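Side-chain contacts in squalene synthase HpnC (Alicyclobacillus acidocaldarius subsp. acidocaldarius, PDB 4HD1), which probably acts as an isoprenoid transferase of the squalene/phytoene synthase family, handling prenyl diphosphates on the route to squalene: residues A[35-40]-A[145-150]; A[45-50]-A[93-98]; A[141-146]-A[236-241]. One frame throughout, in Å; residues are numbered along the deposited sequence.

Interaction 1 (A[35-40]-A[145-150]); sequences FVPRHL and GIFGCL
I146, on the last turn of helix 137-146, meets L40 side by side: the two side chains run past each other in opposite directions, and I146 CG2 lies 4.0 Å from L40 CD2. The same methyl of L40 is 3.7 Å from I146 O, so it rests against both the branch and the carbonyl of one residue. CG2 of I146 is the branch anti to its backbone N, while CG1 stands beside that nitrogen, and this rotation turns CG2 toward L40. F147 follows and carries the second half of the contact. Its ring receives L40 CD1 over one face: the methyl is 3.9 Å from the ring centroid and 18° off the ring normal, a CH-pi contact. Displacement toward the rim brings L40 CD1 to 3.8 Å from F147 CE1. P37 comes in obliquely at the far end of the ring, with its CD 3.9 Å from F147 CZ. A turn in which L40 N donates to P37 O keeps these two residues together, so both reach one ring. At G148 the helix ends in a Schellman motif: phi is positive (69°), G148 N donates to G145 O at 3.2 Å, and C149 N probably bonds to L144 O. The side chain of C149 touches L144. F44 of helix 41-56 touches both I146 and F147, and L238 of helix 236-257 also packs on F147. The side-chain contact joining the loop before helix 41-56 to the end of helix 137-146 is thus almost wholly apolar, with one methyl of L40 set against the branch and carbonyl of I146 and the other over the face of F147; fit, rather than directional polar bonding, defines it.

Interaction 2 (A[45-50]-A[93-98]); sequences YSVYAF and QFTIAT. With SO4 (sulfate ion), chain B.
S46 and T95 join helices 41-56 and 87-99 where segments 45-50 and 93-98 come nearest, a helix-helix packing of the all-helical isoprenoid synthase fold. The polar link is a hydroxyl pair, S46 OG and T95 OG1 at 2.8 Å, in which either could donate. S46 OG stands between its backbone N and carbonyl carbon (chi1 62°), where it also bonds to H43 O; T95 OG1 has H43 ND1 as its main further partner. Both buried hydroxyls are therefore satisfied within a small network centred on H43. Apolar contact is slight: V47 CG2 lies 4.4 Å from T95 CG2, and F15 of helix 12-25 packs on T95 as well.

The third element is a sulfate, probably from the crystallisation liquor, which Y45 OH meets by hydrogen bond on O3; R19 NE and A3 N bind it too. The OH to O3 separation is very short, so its exact value is doubtful. A phenylalanine here would keep the ring but would probably leave the anion without its phenol donor, held by R19 and A3. Sulfate O3 sits at the ring edge, in plane, 3.4 Å from Y45 CE2.

Interaction 3 (A[141-146]-A[236-241]); sequences RLVLGI and PRLARQ
L238 supplies more than half of the 114 Å² buried here, 62 Å², against 28 Å² for V143 and 22 Å² for L144. It projects from the first turn of helix 236-257 toward helix 137-146, and its two terminal methyls divide the work. L238 CD1 meets V143 CG1 at 3.7 Å, while L238 CD2 meets L144 CD2 at 4.0 Å. The exchanged pairs are longer: V143 CG1 to L238 CD2 is 4.8 Å and L144 CD2 to L238 CD1 is 5.4 Å, so each methyl has its own partner. With CG of L238 anti to the backbone N (chi1 179°), the fork extends toward two consecutive residues. V143 approaches it obliquely, using the branch that is itself anti to the backbone N (CG1, chi1 164°). L144 is turned differently, its side chain at about a right angle to that of L238, and it touches through CD2.

F44 of helix 41-56 extends this apolar patch by packing on V143; S158 of helix 152-172 touches L144. Polar bonding lies to the side: Q241, one turn beyond L238, holds F35 N through OE1 and V31 O through NE2, and R141 forms a salt bridge with D159. Three buried aliphatic side chains meeting by methyl groups, across backbones whose nearest CA atoms (L144 and L238) are 8.3 Å apart, imply that van der Waals fit and exclusion of water hold these helices together at this point, while the polar bonds of Q241 bind helix 236-257 to a different part of the chain.

In the fold
Interactions 1 and 3 share G145 and I146 on helix 137-146, and their centres are about 6 Å apart; one joins the helix end to a loop, the other joins its last turns to helix 236-257. F35 O, bonded probably by R237 NH1, ties the two further. Interaction 2 lies about 12 Å from interaction 1, centre to centre, and meets it where I146 CD1 packs on V47 CG2; V47 also touches L142 of 141-146. Interactions 2 and 3 are buried, interaction 1 only partly so. Their chemistry differs: the buried helix pair 45-50 and 93-98 relies on hydroxyls, 141-146 and 236-241 on aliphatic methyls, and interaction 1 adds an aromatic face.

Interaction 1 (A[35-40]-A[145-150])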
ATOM      1  N   PHE A  35      -8.939  -6.014 -13.847  1.00 65.97           N
ATOM      2  CA  PHE A  35     -10.378  -6.059 -13.664  1.00 64.40           C
ATOM      3  C   PHE A  35     -11.043  -4.704 -13.768  1.00 58.38           C
ATOM      4  O   PHE A  35     -12.269  -4.614 -13.767  1.00 58.36           O
ATOM      5  CB  PHE A  35     -10.700  -6.620 -12.290  1.00 74.22           C
ATOM      6  CG  PHE A  35     -10.343  -8.058 -12.125  1.00 81.09           C
ATOM      7  CD1 PHE A  35     -11.221  -9.046 -12.540  1.00 85.25           C
ATOM      8  CD2 PHE A  35      -9.131  -8.425 -11.547  1.00 86.18           C
ATOM      9  CE1 PHE A  35     -10.900 -10.377 -12.371  1.00 95.50           C
ATOM     10  CE2 PHE A  35      -8.801  -9.753 -11.381  1.00118.73           C
ATOM     11  CZ  PHE A  35      -9.690 -10.729 -11.792  1.00101.98           C
ATOM     12  N   VAL A  36     -10.236  -3.653 -13.832  1.00 55.89           N
ATOM     13  CA  VAL A  36     -10.752  -2.290 -13.781  1.00 52.48           C
ATOM     14  C   VAL A  36     -11.358  -1.914 -15.136  1.00 52.83           C
ATOM     15  O   VAL A  36     -10.672  -2.011 -16.165  1.00 53.22           O
ATOM     16  CB  VAL A  36      -9.652  -1.286 -13.344  1.00 49.80           C
ATOM     17  CG1 VAL A  36     -10.211   0.129 -13.248  1.00 47.84           C
ATOM     18  CG2 VAL A  36      -9.036  -1.714 -12.009  1.00 47.67           C
ATOM     19  N   PRO A  37     -12.646  -1.485 -15.141  1.00 52.53           N
ATOM     20  CA  PRO A  37     -13.317  -1.079 -16.388  1.00 53.90           C
ATOM     21  C   PRO A  37     -12.583   0.080 -17.044  1.00 54.61           C
ATOM     22  O   PRO A  37     -11.966   0.887 -16.342  1.00 53.00           O
ATOM     23  CB  PRO A  37     -14.712  -0.604 -15.933  1.00 51.43           C
ATOM     24  CG  PRO A  37     -14.826  -0.933 -14.484  1.00 50.96           C
ATOM     25  CD  PRO A  37     -13.457  -1.191 -13.940  1.00 50.38           C
ATOM     26  N   ARG A  38     -12.668   0.175 -18.372  1.00 61.21           N
ATOM     27  CA  ARG A  38     -11.959   1.223 -19.108  1.00 63.87           C
ATOM     28  C   ARG A  38     -12.243   2.619 -18.577  1.00 59.17           C
ATOM     29  O   ARG A  38     -11.338   3.445 -18.519  1.00 60.47           O
ATOM     30  CB  ARG A  38     -12.231   1.165 -20.613  1.00 74.38           C
ATOM     31  CG  ARG A  38     -13.691   1.010 -20.989  1.00 89.34           C
ATOM     32  CD  ARG A  38     -13.917   1.474 -22.419  1.00107.10           C
ATOM     33  NE  ARG A  38     -14.535   0.416 -23.214  1.00119.96           N
ATOM     34  CZ  ARG A  38     -13.858  -0.547 -23.836  1.00132.37           C
ATOM     35  NH1 ARG A  38     -12.528  -0.592 -23.766  1.00112.89           N
ATOM     36  NH2 ARG A  38     -14.511  -1.468 -24.533  1.00133.21           N
ATOM     37  N   HIS A  39     -13.483   2.888 -18.180  1.00 57.66           N
ATOM     38  CA  HIS A  39     -13.820   4.233 -17.722  1.00 57.26           C
ATOM     39  C   HIS A  39     -13.279   4.540 -16.352  1.00 53.77           C
ATOM     40  O   HIS A  39     -13.317   5.691 -15.921  1.00 52.58           O
ATOM     41  CB  HIS A  39     -15.321   4.499 -17.799  1.00 60.40           C
ATOM     42  CG  HIS A  39     -16.106   3.896 -16.670  1.00 61.72           C
ATOM     43  ND1 HIS A  39     -16.501   2.608 -16.669  1.00 65.84           N
ATOM     44  CD2 HIS A  39     -16.577   4.456 -15.483  1.00 59.76           C
ATOM     45  CE1 HIS A  39     -17.187   2.353 -15.538  1.00 65.20           C
ATOM     46  NE2 HIS A  39     -17.230   3.485 -14.812  1.00 62.74           N
ATOM     47  N   LEU A  40     -12.764   3.524 -15.659  1.00 51.55           N
ATOM     48  CA  LEU A  40     -12.160   3.737 -14.338  1.00 50.69           C
ATOM     49  C   LEU A  40     -10.639   3.635 -14.322  1.00 49.43           C
ATOM     50  O   LEU A  40     -10.004   4.168 -13.403  1.00 51.75           O
ATOM     51  CB  LEU A  40     -12.766   2.805 -13.276  1.00 50.37           C
ATOM     52  CG  LEU A  40     -14.242   3.016 -12.915  1.00 51.90           C
ATOM     53  CD1 LEU A  40     -14.687   1.981 -11.873  1.00 51.60           C
ATOM     54  CD2 LEU A  40     -14.549   4.447 -12.458  1.00 47.69           C
ATOM     55  N   GLY A 145     -13.129   4.216  -3.239  1.00 54.36           N
ATOM     56  CA  GLY A 145     -13.571   5.537  -3.679  1.00 53.34           C
ATOM     57  C   GLY A 145     -13.787   5.610  -5.178  1.00 56.78           C
ATOM     58  O   GLY A 145     -14.800   6.159  -5.641  1.00 61.78           O
ATOM     59  N   ILE A 146     -12.848   5.042  -5.939  1.00 56.55           N
ATOM     60  CA  ILE A 146     -12.934   5.041  -7.405  1.00 56.34           C
ATOM     61  C   ILE A 146     -14.180   4.287  -7.877  1.00 54.81           C
ATOM     62  O   ILE A 146     -14.849   4.722  -8.810  1.00 56.37           O
ATOM     63  CB  ILE A 146     -11.641   4.501  -8.068  1.00 55.49           C
ATOM     64  CG1 ILE A 146     -10.473   5.470  -7.814  1.00 56.84           C
ATOM     65  CG2 ILE A 146     -11.840   4.297  -9.569  1.00 52.60           C
ATOM     66  CD1 ILE A 146      -9.110   4.952  -8.239  1.00 54.51           C
ATOM     67  N   PHE A 147     -14.504   3.191  -7.194  1.00 54.77           N
ATOM     68  CA  PHE A 147     -15.668   2.357  -7.519  1.00 55.73           C
ATOM     69  C   PHE A 147     -16.999   2.800  -6.890  1.00 59.54           C
ATOM     70  O   PHE A 147     -18.007   2.124  -7.069  1.00 63.58           O
ATOM     71  CB  PHE A 147     -15.392   0.905  -7.111  1.00 53.11           C
ATOM     72  CG  PHE A 147     -14.617   0.121  -8.130  1.00 50.88           C
ATOM     73  CD1 PHE A 147     -15.283  -0.586  -9.135  1.00 49.17           C
ATOM     74  CD2 PHE A 147     -13.222   0.084  -8.092  1.00 50.50           C
ATOM     75  CE1 PHE A 147     -14.576  -1.315 -10.082  1.00 47.60           C
ATOM     76  CE2 PHE A 147     -12.511  -0.650  -9.035  1.00 49.36           C
ATOM     77  CZ  PHE A 147     -13.190  -1.347 -10.034  1.00 48.48           C
ATOM     78  N   GLY A 148     -17.006   3.913  -6.157  1.00 60.41           N
ATOM     79  CA  GLY A 148     -18.206   4.370  -5.438  1.00 59.03           C
ATOM     80  C   GLY A 148     -18.601   3.494  -4.254  1.00 62.42           C
ATOM     81  O   GLY A 148     -19.792   3.309  -3.973  1.00 66.68           O
ATOM     82  N   CYS A 149     -17.605   2.961  -3.551  1.00 59.44           N
ATOM     83  CA  CYS A 149     -17.852   2.031  -2.452  1.00 59.01           C
ATOM     84  C   CYS A 149     -17.253   2.474  -1.122  1.00 60.71           C
ATOM     85  O   CYS A 149     -17.083   1.655  -0.221  1.00 62.97           O
ATOM     86  CB  CYS A 149     -17.319   0.640  -2.808  1.00 58.38           C
ATOM     87  SG  CYS A 149     -18.218  -0.145  -4.159  1.00 65.41           S
ATOM     88  N   LEU A 150     -16.942   3.759  -0.985  1.00 64.77           N
ATOM     89  CA  LEU A 150     -16.241   4.222   0.216  1.00 64.94           C
ATOM     90  C   LEU A 150     -17.158   4.720   1.346  1.00 66.22           C
ATOM     91  O   LEU A 150     -17.629   5.860   1.339  1.00 69.49           O
ATOM     92  CB  LEU A 150     -15.156   5.253  -0.129  1.00 61.21           C
ATOM     93  CG  LEU A 150     -14.231   5.675   1.023  1.00 59.96           C
ATOM     94  CD1 LEU A 150     -13.548   4.493   1.707  1.00 55.13           C
ATOM     95  CD2 LEU A 150     -13.200   6.683   0.525  1.00 58.71           C
TER

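Interaction 2 (A[45-50]-A[93-98])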
ATOM      1  N   TYR A  45      -4.513   5.184 -12.850  1.00 51.10           N
ATOM      2  CA  TYR A  45      -3.252   5.765 -13.297  1.00 51.13           C
ATOM      3  C   TYR A  45      -2.890   7.021 -12.519  1.00 52.00           C
ATOM      4  O   TYR A  45      -1.731   7.187 -12.130  1.00 54.83           O
ATOM      5  CB  TYR A  45      -3.244   6.038 -14.806  1.00 50.91           C
ATOM      6  CG  TYR A  45      -3.359   4.794 -15.661  1.00 53.09           C
ATOM      7  CD1 TYR A  45      -2.525   3.693 -15.450  1.00 55.41           C
ATOM      8  CD2 TYR A  45      -4.293   4.721 -16.693  1.00 53.31           C
ATOM      9  CE1 TYR A  45      -2.626   2.554 -16.234  1.00 58.04           C
ATOM     10  CE2 TYR A  45      -4.403   3.583 -17.486  1.00 55.01           C
ATOM     11  CZ  TYR A  45      -3.569   2.501 -17.250  1.00 58.22           C
ATOM     12  OH  TYR A  45      -3.672   1.367 -18.028  1.00 60.02           O
ATOM     13  N   SER A  46      -3.867   7.888 -12.263  1.00 51.67           N
ATOM     14  CA  SER A  46      -3.573   9.128 -11.533  1.00 55.63           C
ATOM     15  C   SER A  46      -3.285   8.887 -10.045  1.00 55.25           C
ATOM     16  O   SER A  46      -2.424   9.551  -9.461  1.00 55.92           O
ATOM     17  CB  SER A  46      -4.683  10.164 -11.709  1.00 56.82           C
ATOM     18  OG  SER A  46      -5.910   9.685 -11.197  1.00 60.44           O
ATOM     19  N   VAL A  47      -3.993   7.936  -9.436  1.00 53.22           N
ATOM     20  CA  VAL A  47      -3.757   7.607  -8.032  1.00 50.39           C
ATOM     21  C   VAL A  47      -2.401   6.930  -7.868  1.00 50.92           C
ATOM     22  O   VAL A  47      -1.638   7.260  -6.952  1.00 50.62           O
ATOM     23  CB  VAL A  47      -4.886   6.746  -7.445  1.00 50.02           C
ATOM     24  CG1 VAL A  47      -4.490   6.188  -6.087  1.00 50.09           C
ATOM     25  CG2 VAL A  47      -6.155   7.579  -7.328  1.00 48.69           C
ATOM     26  N   TYR A  48      -2.090   6.008  -8.773  1.00 52.95           N
ATOM     27  CA  TYR A  48      -0.802   5.331  -8.729  1.00 54.27           C
ATOM     28  C   TYR A  48       0.379   6.238  -9.060  1.00 55.54           C
ATOM     29  O   TYR A  48       1.433   6.111  -8.423  1.00 56.22           O
ATOM     30  CB  TYR A  48      -0.819   4.045  -9.554  1.00 57.48           C
ATOM     31  CG  TYR A  48      -1.369   2.887  -8.756  1.00 62.90           C
ATOM     32  CD1 TYR A  48      -0.522   2.073  -7.999  1.00 69.00           C
ATOM     33  CD2 TYR A  48      -2.741   2.623  -8.715  1.00 65.07           C
ATOM     34  CE1 TYR A  48      -1.023   1.016  -7.249  1.00 72.19           C
ATOM     35  CE2 TYR A  48      -3.252   1.565  -7.968  1.00 68.79           C
ATOM     36  CZ  TYR A  48      -2.389   0.766  -7.242  1.00 74.22           C
ATOM     37  OH  TYR A  48      -2.881  -0.280  -6.498  1.00 84.58           O
ATOM     38  N   ALA A  49       0.211   7.161 -10.012  1.00 54.58           N
ATOM     39  CA  ALA A  49       1.244   8.173 -10.264  1.00 57.17           C
ATOM     40  C   ALA A  49       1.482   8.994  -9.000  1.00 57.54           C
ATOM     41  O   ALA A  49       2.622   9.265  -8.648  1.00 62.14           O
ATOM     42  CB  ALA A  49       0.889   9.078 -11.440  1.00 56.83           C
ATOM     43  N   PHE A  50       0.416   9.359  -8.291  1.00 56.72           N
ATOM     44  CA  PHE A  50       0.573  10.035  -7.005  1.00 58.41           C
ATOM     45  C   PHE A  50       1.428   9.220  -6.016  1.00 59.84           C
ATOM     46  O   PHE A  50       2.318   9.774  -5.371  1.00 62.16           O
ATOM     47  CB  PHE A  50      -0.783  10.398  -6.387  1.00 57.88           C
ATOM     48  CG  PHE A  50      -0.680  10.876  -4.961  1.00 61.12           C
ATOM     49  CD1 PHE A  50      -0.487  12.230  -4.676  1.00 60.82           C
ATOM     50  CD2 PHE A  50      -0.742   9.971  -3.904  1.00 60.77           C
ATOM     51  CE1 PHE A  50      -0.375  12.669  -3.367  1.00 59.69           C
ATOM     52  CE2 PHE A  50      -0.622  10.403  -2.594  1.00 61.32           C
ATOM     53  CZ  PHE A  50      -0.440  11.754  -2.325  1.00 61.22           C
ATOM     54  N   GLN A  93      -6.454  15.931  -9.957  1.00 60.18           N
ATOM     55  CA  GLN A  93      -7.498  16.938  -9.734  1.00 61.79           C
ATOM     56  C   GLN A  93      -8.851  16.562 -10.353  1.00 60.72           C
ATOM     57  O   GLN A  93      -9.900  16.714  -9.719  1.00 58.59           O
ATOM     58  CB  GLN A  93      -7.028  18.259 -10.328  1.00 62.71           C
ATOM     59  CG  GLN A  93      -7.772  19.493  -9.881  1.00 65.58           C
ATOM     60  CD  GLN A  93      -7.021  20.749 -10.283  1.00 70.43           C
ATOM     61  OE1 GLN A  93      -6.384  21.388  -9.453  1.00 76.58           O
ATOM     62  NE2 GLN A  93      -7.063  21.087 -11.567  1.00 63.84           N
ATOM     63  N   PHE A  94      -8.819  16.087 -11.594  1.00 58.30           N
ATOM     64  CA  PHE A  94     -10.017  15.600 -12.254  1.00 59.13           C
ATOM     65  C   PHE A  94     -10.548  14.357 -11.543  1.00 60.14           C
ATOM     66  O   PHE A  94     -11.739  14.284 -11.227  1.00 62.03           O
ATOM     67  CB  PHE A  94      -9.747  15.302 -13.726  1.00 57.56           C
ATOM     68  CG  PHE A  94     -10.959  14.832 -14.473  1.00 58.81           C
ATOM     69  CD1 PHE A  94     -12.003  15.720 -14.764  1.00 59.93           C
ATOM     70  CD2 PHE A  94     -11.072  13.507 -14.879  1.00 58.31           C
ATOM     71  CE1 PHE A  94     -13.134  15.293 -15.452  1.00 60.06           C
ATOM     72  CE2 PHE A  94     -12.200  13.076 -15.571  1.00 59.57           C
ATOM     73  CZ  PHE A  94     -13.233  13.967 -15.854  1.00 60.36           C
ATOM     74  N   THR A  95      -9.655  13.401 -11.287  1.00 57.93           N
ATOM     75  CA  THR A  95      -9.985  12.183 -10.546  1.00 59.18           C
ATOM     76  C   THR A  95     -10.600  12.475  -9.166  1.00 61.06           C
ATOM     77  O   THR A  95     -11.661  11.939  -8.848  1.00 61.36           O
ATOM     78  CB  THR A  95      -8.762  11.251 -10.426  1.00 57.98           C
ATOM     79  OG1 THR A  95      -8.426  10.741 -11.726  1.00 55.63           O
ATOM     80  CG2 THR A  95      -9.051  10.090  -9.489  1.00 57.18           C
ATOM     81  N   ILE A  96      -9.948  13.325  -8.367  1.00 61.87           N
ATOM     82  CA  ILE A  96     -10.489  13.738  -7.068  1.00 62.72           C
ATOM     83  C   ILE A  96     -11.959  14.119  -7.225  1.00 63.71           C
ATOM     84  O   ILE A  96     -12.820  13.602  -6.513  1.00 64.05           O
ATOM     85  CB  ILE A  96      -9.766  14.973  -6.458  1.00 62.43           C
ATOM     86  CG1 ILE A  96      -8.240  14.788  -6.321  1.00 62.03           C
ATOM     87  CG2 ILE A  96     -10.419  15.393  -5.142  1.00 59.01           C
ATOM     88  CD1 ILE A  96      -7.800  13.596  -5.519  1.00 63.66           C
ATOM     89  N   ALA A  97     -12.233  15.025  -8.162  1.00 63.39           N
ATOM     90  CA  ALA A  97     -13.566  15.595  -8.327  1.00 65.68           C
ATOM     91  C   ALA A  97     -14.581  14.584  -8.867  1.00 66.28           C
ATOM     92  O   ALA A  97     -15.676  14.467  -8.332  1.00 68.49           O
ATOM     93  CB  ALA A  97     -13.509  16.836  -9.210  1.00 62.61           C
ATOM     94  N   THR A  98     -14.194  13.851  -9.910  1.00 65.70           N
ATOM     95  CA  THR A  98     -15.063  12.884 -10.574  1.00 64.87           C
ATOM     96  C   THR A  98     -15.477  11.741  -9.645  1.00 65.22           C
ATOM     97  O   THR A  98     -16.619  11.303  -9.677  1.00 62.44           O
ATOM     98  CB  THR A  98     -14.383  12.311 -11.836  1.00 65.79           C
ATOM     99  OG1 THR A  98     -13.877  13.390 -12.625  1.00 65.59           O
ATOM    100  CG2 THR A  98     -15.363  11.507 -12.681  1.00 61.84           C
TER
HETATM  101  S   SO4 B 301      -5.341   1.488 -21.042  1.00 45.10           S
HETATM  102  O1  SO4 B 301      -6.628   1.452 -21.789  1.00 46.30           O
HETATM  103  O2  SO4 B 301      -4.766   2.869 -21.060  1.00 61.31           O
HETATM  104  O3  SO4 B 301      -5.524   1.126 -19.608  1.00 58.05           O
HETATM  105  O4  SO4 B 301      -4.456   0.482 -21.719  1.00 45.26           O

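Interaction 3 (A[141-146]-A[236-241])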
ATOM      1  N   ARG A 141      -8.679   2.278   0.446  1.00 51.50           N
ATOM      2  CA  ARG A 141      -9.732   3.287   0.594  1.00 53.36           C
ATOM      3  C   ARG A 141      -9.988   4.098  -0.689  1.00 54.29           C
ATOM      4  O   ARG A 141     -11.148   4.348  -1.054  1.00 54.64           O
ATOM      5  CB  ARG A 141      -9.430   4.196   1.787  1.00 55.61           C
ATOM      6  CG  ARG A 141      -9.509   3.443   3.107  1.00 57.71           C
ATOM      7  CD  ARG A 141      -9.217   4.306   4.322  1.00 57.48           C
ATOM      8  NE  ARG A 141      -9.576   3.568   5.530  1.00 59.82           N
ATOM      9  CZ  ARG A 141      -9.930   4.121   6.688  1.00 61.53           C
ATOM     10  NH1 ARG A 141      -9.964   5.440   6.826  1.00 61.22           N
ATOM     11  NH2 ARG A 141     -10.253   3.346   7.714  1.00 63.04           N
ATOM     12  N   LEU A 142      -8.907   4.485  -1.369  1.00 53.36           N
ATOM     13  CA  LEU A 142      -8.997   5.192  -2.647  1.00 53.57           C
ATOM     14  C   LEU A 142      -9.581   4.311  -3.756  1.00 51.58           C
ATOM     15  O   LEU A 142     -10.362   4.790  -4.580  1.00 52.40           O
ATOM     16  CB  LEU A 142      -7.630   5.757  -3.062  1.00 55.55           C
ATOM     17  CG  LEU A 142      -7.040   6.833  -2.141  1.00 56.10           C
ATOM     18  CD1 LEU A 142      -5.602   7.158  -2.509  1.00 55.52           C
ATOM     19  CD2 LEU A 142      -7.899   8.094  -2.115  1.00 55.68           C
ATOM     20  N   VAL A 143      -9.204   3.032  -3.766  1.00 51.27           N
ATOM     21  CA  VAL A 143      -9.769   2.067  -4.708  1.00 53.20           C
ATOM     22  C   VAL A 143     -11.291   1.937  -4.524  1.00 55.43           C
ATOM     23  O   VAL A 143     -12.043   1.972  -5.508  1.00 56.77           O
ATOM     24  CB  VAL A 143      -9.047   0.693  -4.630  1.00 52.86           C
ATOM     25  CG1 VAL A 143      -9.859  -0.409  -5.311  1.00 51.10           C
ATOM     26  CG2 VAL A 143      -7.651   0.797  -5.247  1.00 49.53           C
ATOM     27  N   LEU A 144     -11.744   1.818  -3.273  1.00 55.82           N
ATOM     28  CA  LEU A 144     -13.183   1.811  -2.980  1.00 54.47           C
ATOM     29  C   LEU A 144     -13.817   3.098  -3.484  1.00 54.81           C
ATOM     30  O   LEU A 144     -14.893   3.074  -4.090  1.00 55.91           O
ATOM     31  CB  LEU A 144     -13.454   1.655  -1.478  1.00 51.61           C
ATOM     32  CG  LEU A 144     -13.165   0.306  -0.819  1.00 51.31           C
ATOM     33  CD1 LEU A 144     -13.376   0.413   0.687  1.00 50.78           C
ATOM     34  CD2 LEU A 144     -14.041  -0.788  -1.421  1.00 51.98           C
ATOM     35  N   GLY A 145     -13.129   4.216  -3.239  1.00 54.36           N
ATOM     36  CA  GLY A 145     -13.571   5.537  -3.679  1.00 53.34           C
ATOM     37  C   GLY A 145     -13.787   5.610  -5.178  1.00 56.78           C
ATOM     38  O   GLY A 145     -14.800   6.159  -5.641  1.00 61.78           O
ATOM     39  N   ILE A 146     -12.848   5.042  -5.939  1.00 56.55           N
ATOM     40  CA  ILE A 146     -12.934   5.041  -7.405  1.00 56.34           C
ATOM     41  C   ILE A 146     -14.180   4.287  -7.877  1.00 54.81           C
ATOM     42  O   ILE A 146     -14.849   4.722  -8.810  1.00 56.37           O
ATOM     43  CB  ILE A 146     -11.641   4.501  -8.068  1.00 55.49           C
ATOM     44  CG1 ILE A 146     -10.473   5.470  -7.814  1.00 56.84           C
ATOM     45  CG2 ILE A 146     -11.840   4.297  -9.569  1.00 52.60           C
ATOM     46  CD1 ILE A 146      -9.110   4.952  -8.239  1.00 54.51           C
ATOM     47  N   PRO A 236     -18.993  -6.656  -9.054  1.00 53.18           N
ATOM     48  CA  PRO A 236     -18.237  -7.901  -9.327  1.00 54.97           C
ATOM     49  C   PRO A 236     -16.810  -7.690  -9.880  1.00 55.58           C
ATOM     50  O   PRO A 236     -15.904  -8.467  -9.566  1.00 56.33           O
ATOM     51  CB  PRO A 236     -19.115  -8.663 -10.340  1.00 55.02           C
ATOM     52  CG  PRO A 236     -20.403  -7.918 -10.457  1.00 53.22           C
ATOM     53  CD  PRO A 236     -20.370  -6.693  -9.590  1.00 53.40           C
ATOM     54  N   ARG A 237     -16.613  -6.647 -10.679  1.00 57.04           N
ATOM     55  CA  ARG A 237     -15.278  -6.303 -11.167  1.00 58.44           C
ATOM     56  C   ARG A 237     -14.316  -5.982 -10.013  1.00 56.01           C
ATOM     57  O   ARG A 237     -13.201  -6.506  -9.973  1.00 55.37           O
ATOM     58  CB  ARG A 237     -15.343  -5.143 -12.155  1.00 61.17           C
ATOM     59  CG  ARG A 237     -16.066  -5.461 -13.453  1.00 66.29           C
ATOM     60  CD  ARG A 237     -15.075  -5.871 -14.519  1.00 72.43           C
ATOM     61  NE  ARG A 237     -15.427  -5.317 -15.826  1.00 79.81           N
ATOM     62  CZ  ARG A 237     -14.545  -4.952 -16.751  1.00 82.69           C
ATOM     63  NH1 ARG A 237     -13.241  -5.060 -16.514  1.00 79.26           N
ATOM     64  NH2 ARG A 237     -14.970  -4.463 -17.911  1.00 88.14           N
ATOM     65  N   LEU A 238     -14.746  -5.140  -9.073  1.00 54.04           N
ATOM     66  CA  LEU A 238     -13.932  -4.877  -7.885  1.00 53.35           C
ATOM     67  C   LEU A 238     -13.798  -6.131  -7.007  1.00 52.87           C
ATOM     68  O   LEU A 238     -12.728  -6.381  -6.439  1.00 53.72           O
ATOM     69  CB  LEU A 238     -14.471  -3.683  -7.077  1.00 52.97           C
ATOM     70  CG  LEU A 238     -13.732  -3.308  -5.775  1.00 51.79           C
ATOM     71  CD1 LEU A 238     -12.235  -3.131  -5.988  1.00 49.90           C
ATOM     72  CD2 LEU A 238     -14.327  -2.055  -5.154  1.00 51.92           C
ATOM     73  N   ALA A 239     -14.863  -6.926  -6.920  1.00 51.64           N
ATOM     74  CA  ALA A 239     -14.833  -8.141  -6.105  1.00 50.82           C
ATOM     75  C   ALA A 239     -13.734  -9.098  -6.561  1.00 52.14           C
ATOM     76  O   ALA A 239     -12.951  -9.577  -5.741  1.00 52.79           O
ATOM     77  CB  ALA A 239     -16.199  -8.837  -6.091  1.00 48.75           C
ATOM     78  N   ARG A 240     -13.654  -9.350  -7.866  1.00 53.87           N
ATOM     79  CA  ARG A 240     -12.625 -10.239  -8.413  1.00 56.29           C
ATOM     80  C   ARG A 240     -11.212  -9.685  -8.219  1.00 57.24           C
ATOM     81  O   ARG A 240     -10.271 -10.446  -7.975  1.00 59.04           O
ATOM     82  CB  ARG A 240     -12.886 -10.535  -9.888  1.00 58.37           C
ATOM     83  CG  ARG A 240     -14.183 -11.274 -10.161  1.00 61.39           C
ATOM     84  CD  ARG A 240     -14.265 -11.768 -11.600  1.00 69.13           C
ATOM     85  NE  ARG A 240     -15.599 -11.537 -12.155  1.00 75.83           N
ATOM     86  CZ  ARG A 240     -15.889 -10.614 -13.069  1.00 81.62           C
ATOM     87  NH1 ARG A 240     -14.936  -9.835 -13.573  1.00 96.36           N
ATOM     88  NH2 ARG A 240     -17.135 -10.474 -13.492  1.00 80.46           N
ATOM     89  N   GLN A 241     -11.069  -8.364  -8.317  1.00 58.67           N
ATOM     90  CA  GLN A 241      -9.785  -7.704  -8.065  1.00 61.91           C
ATOM     91  C   GLN A 241      -9.349  -7.949  -6.622  1.00 61.05           C
ATOM     92  O   GLN A 241      -8.207  -8.344  -6.369  1.00 58.36           O
ATOM     93  CB  GLN A 241      -9.870  -6.198  -8.345  1.00 62.49           C
ATOM     94  CG  GLN A 241      -8.526  -5.516  -8.542  1.00 70.44           C
ATOM     95  CD  GLN A 241      -7.830  -5.985  -9.810  1.00 77.86           C
ATOM     96  OE1 GLN A 241      -8.207  -5.609 -10.924  1.00 78.23           O
ATOM     97  NE2 GLN A 241      -6.816  -6.827  -9.645  1.00 83.57           N
TER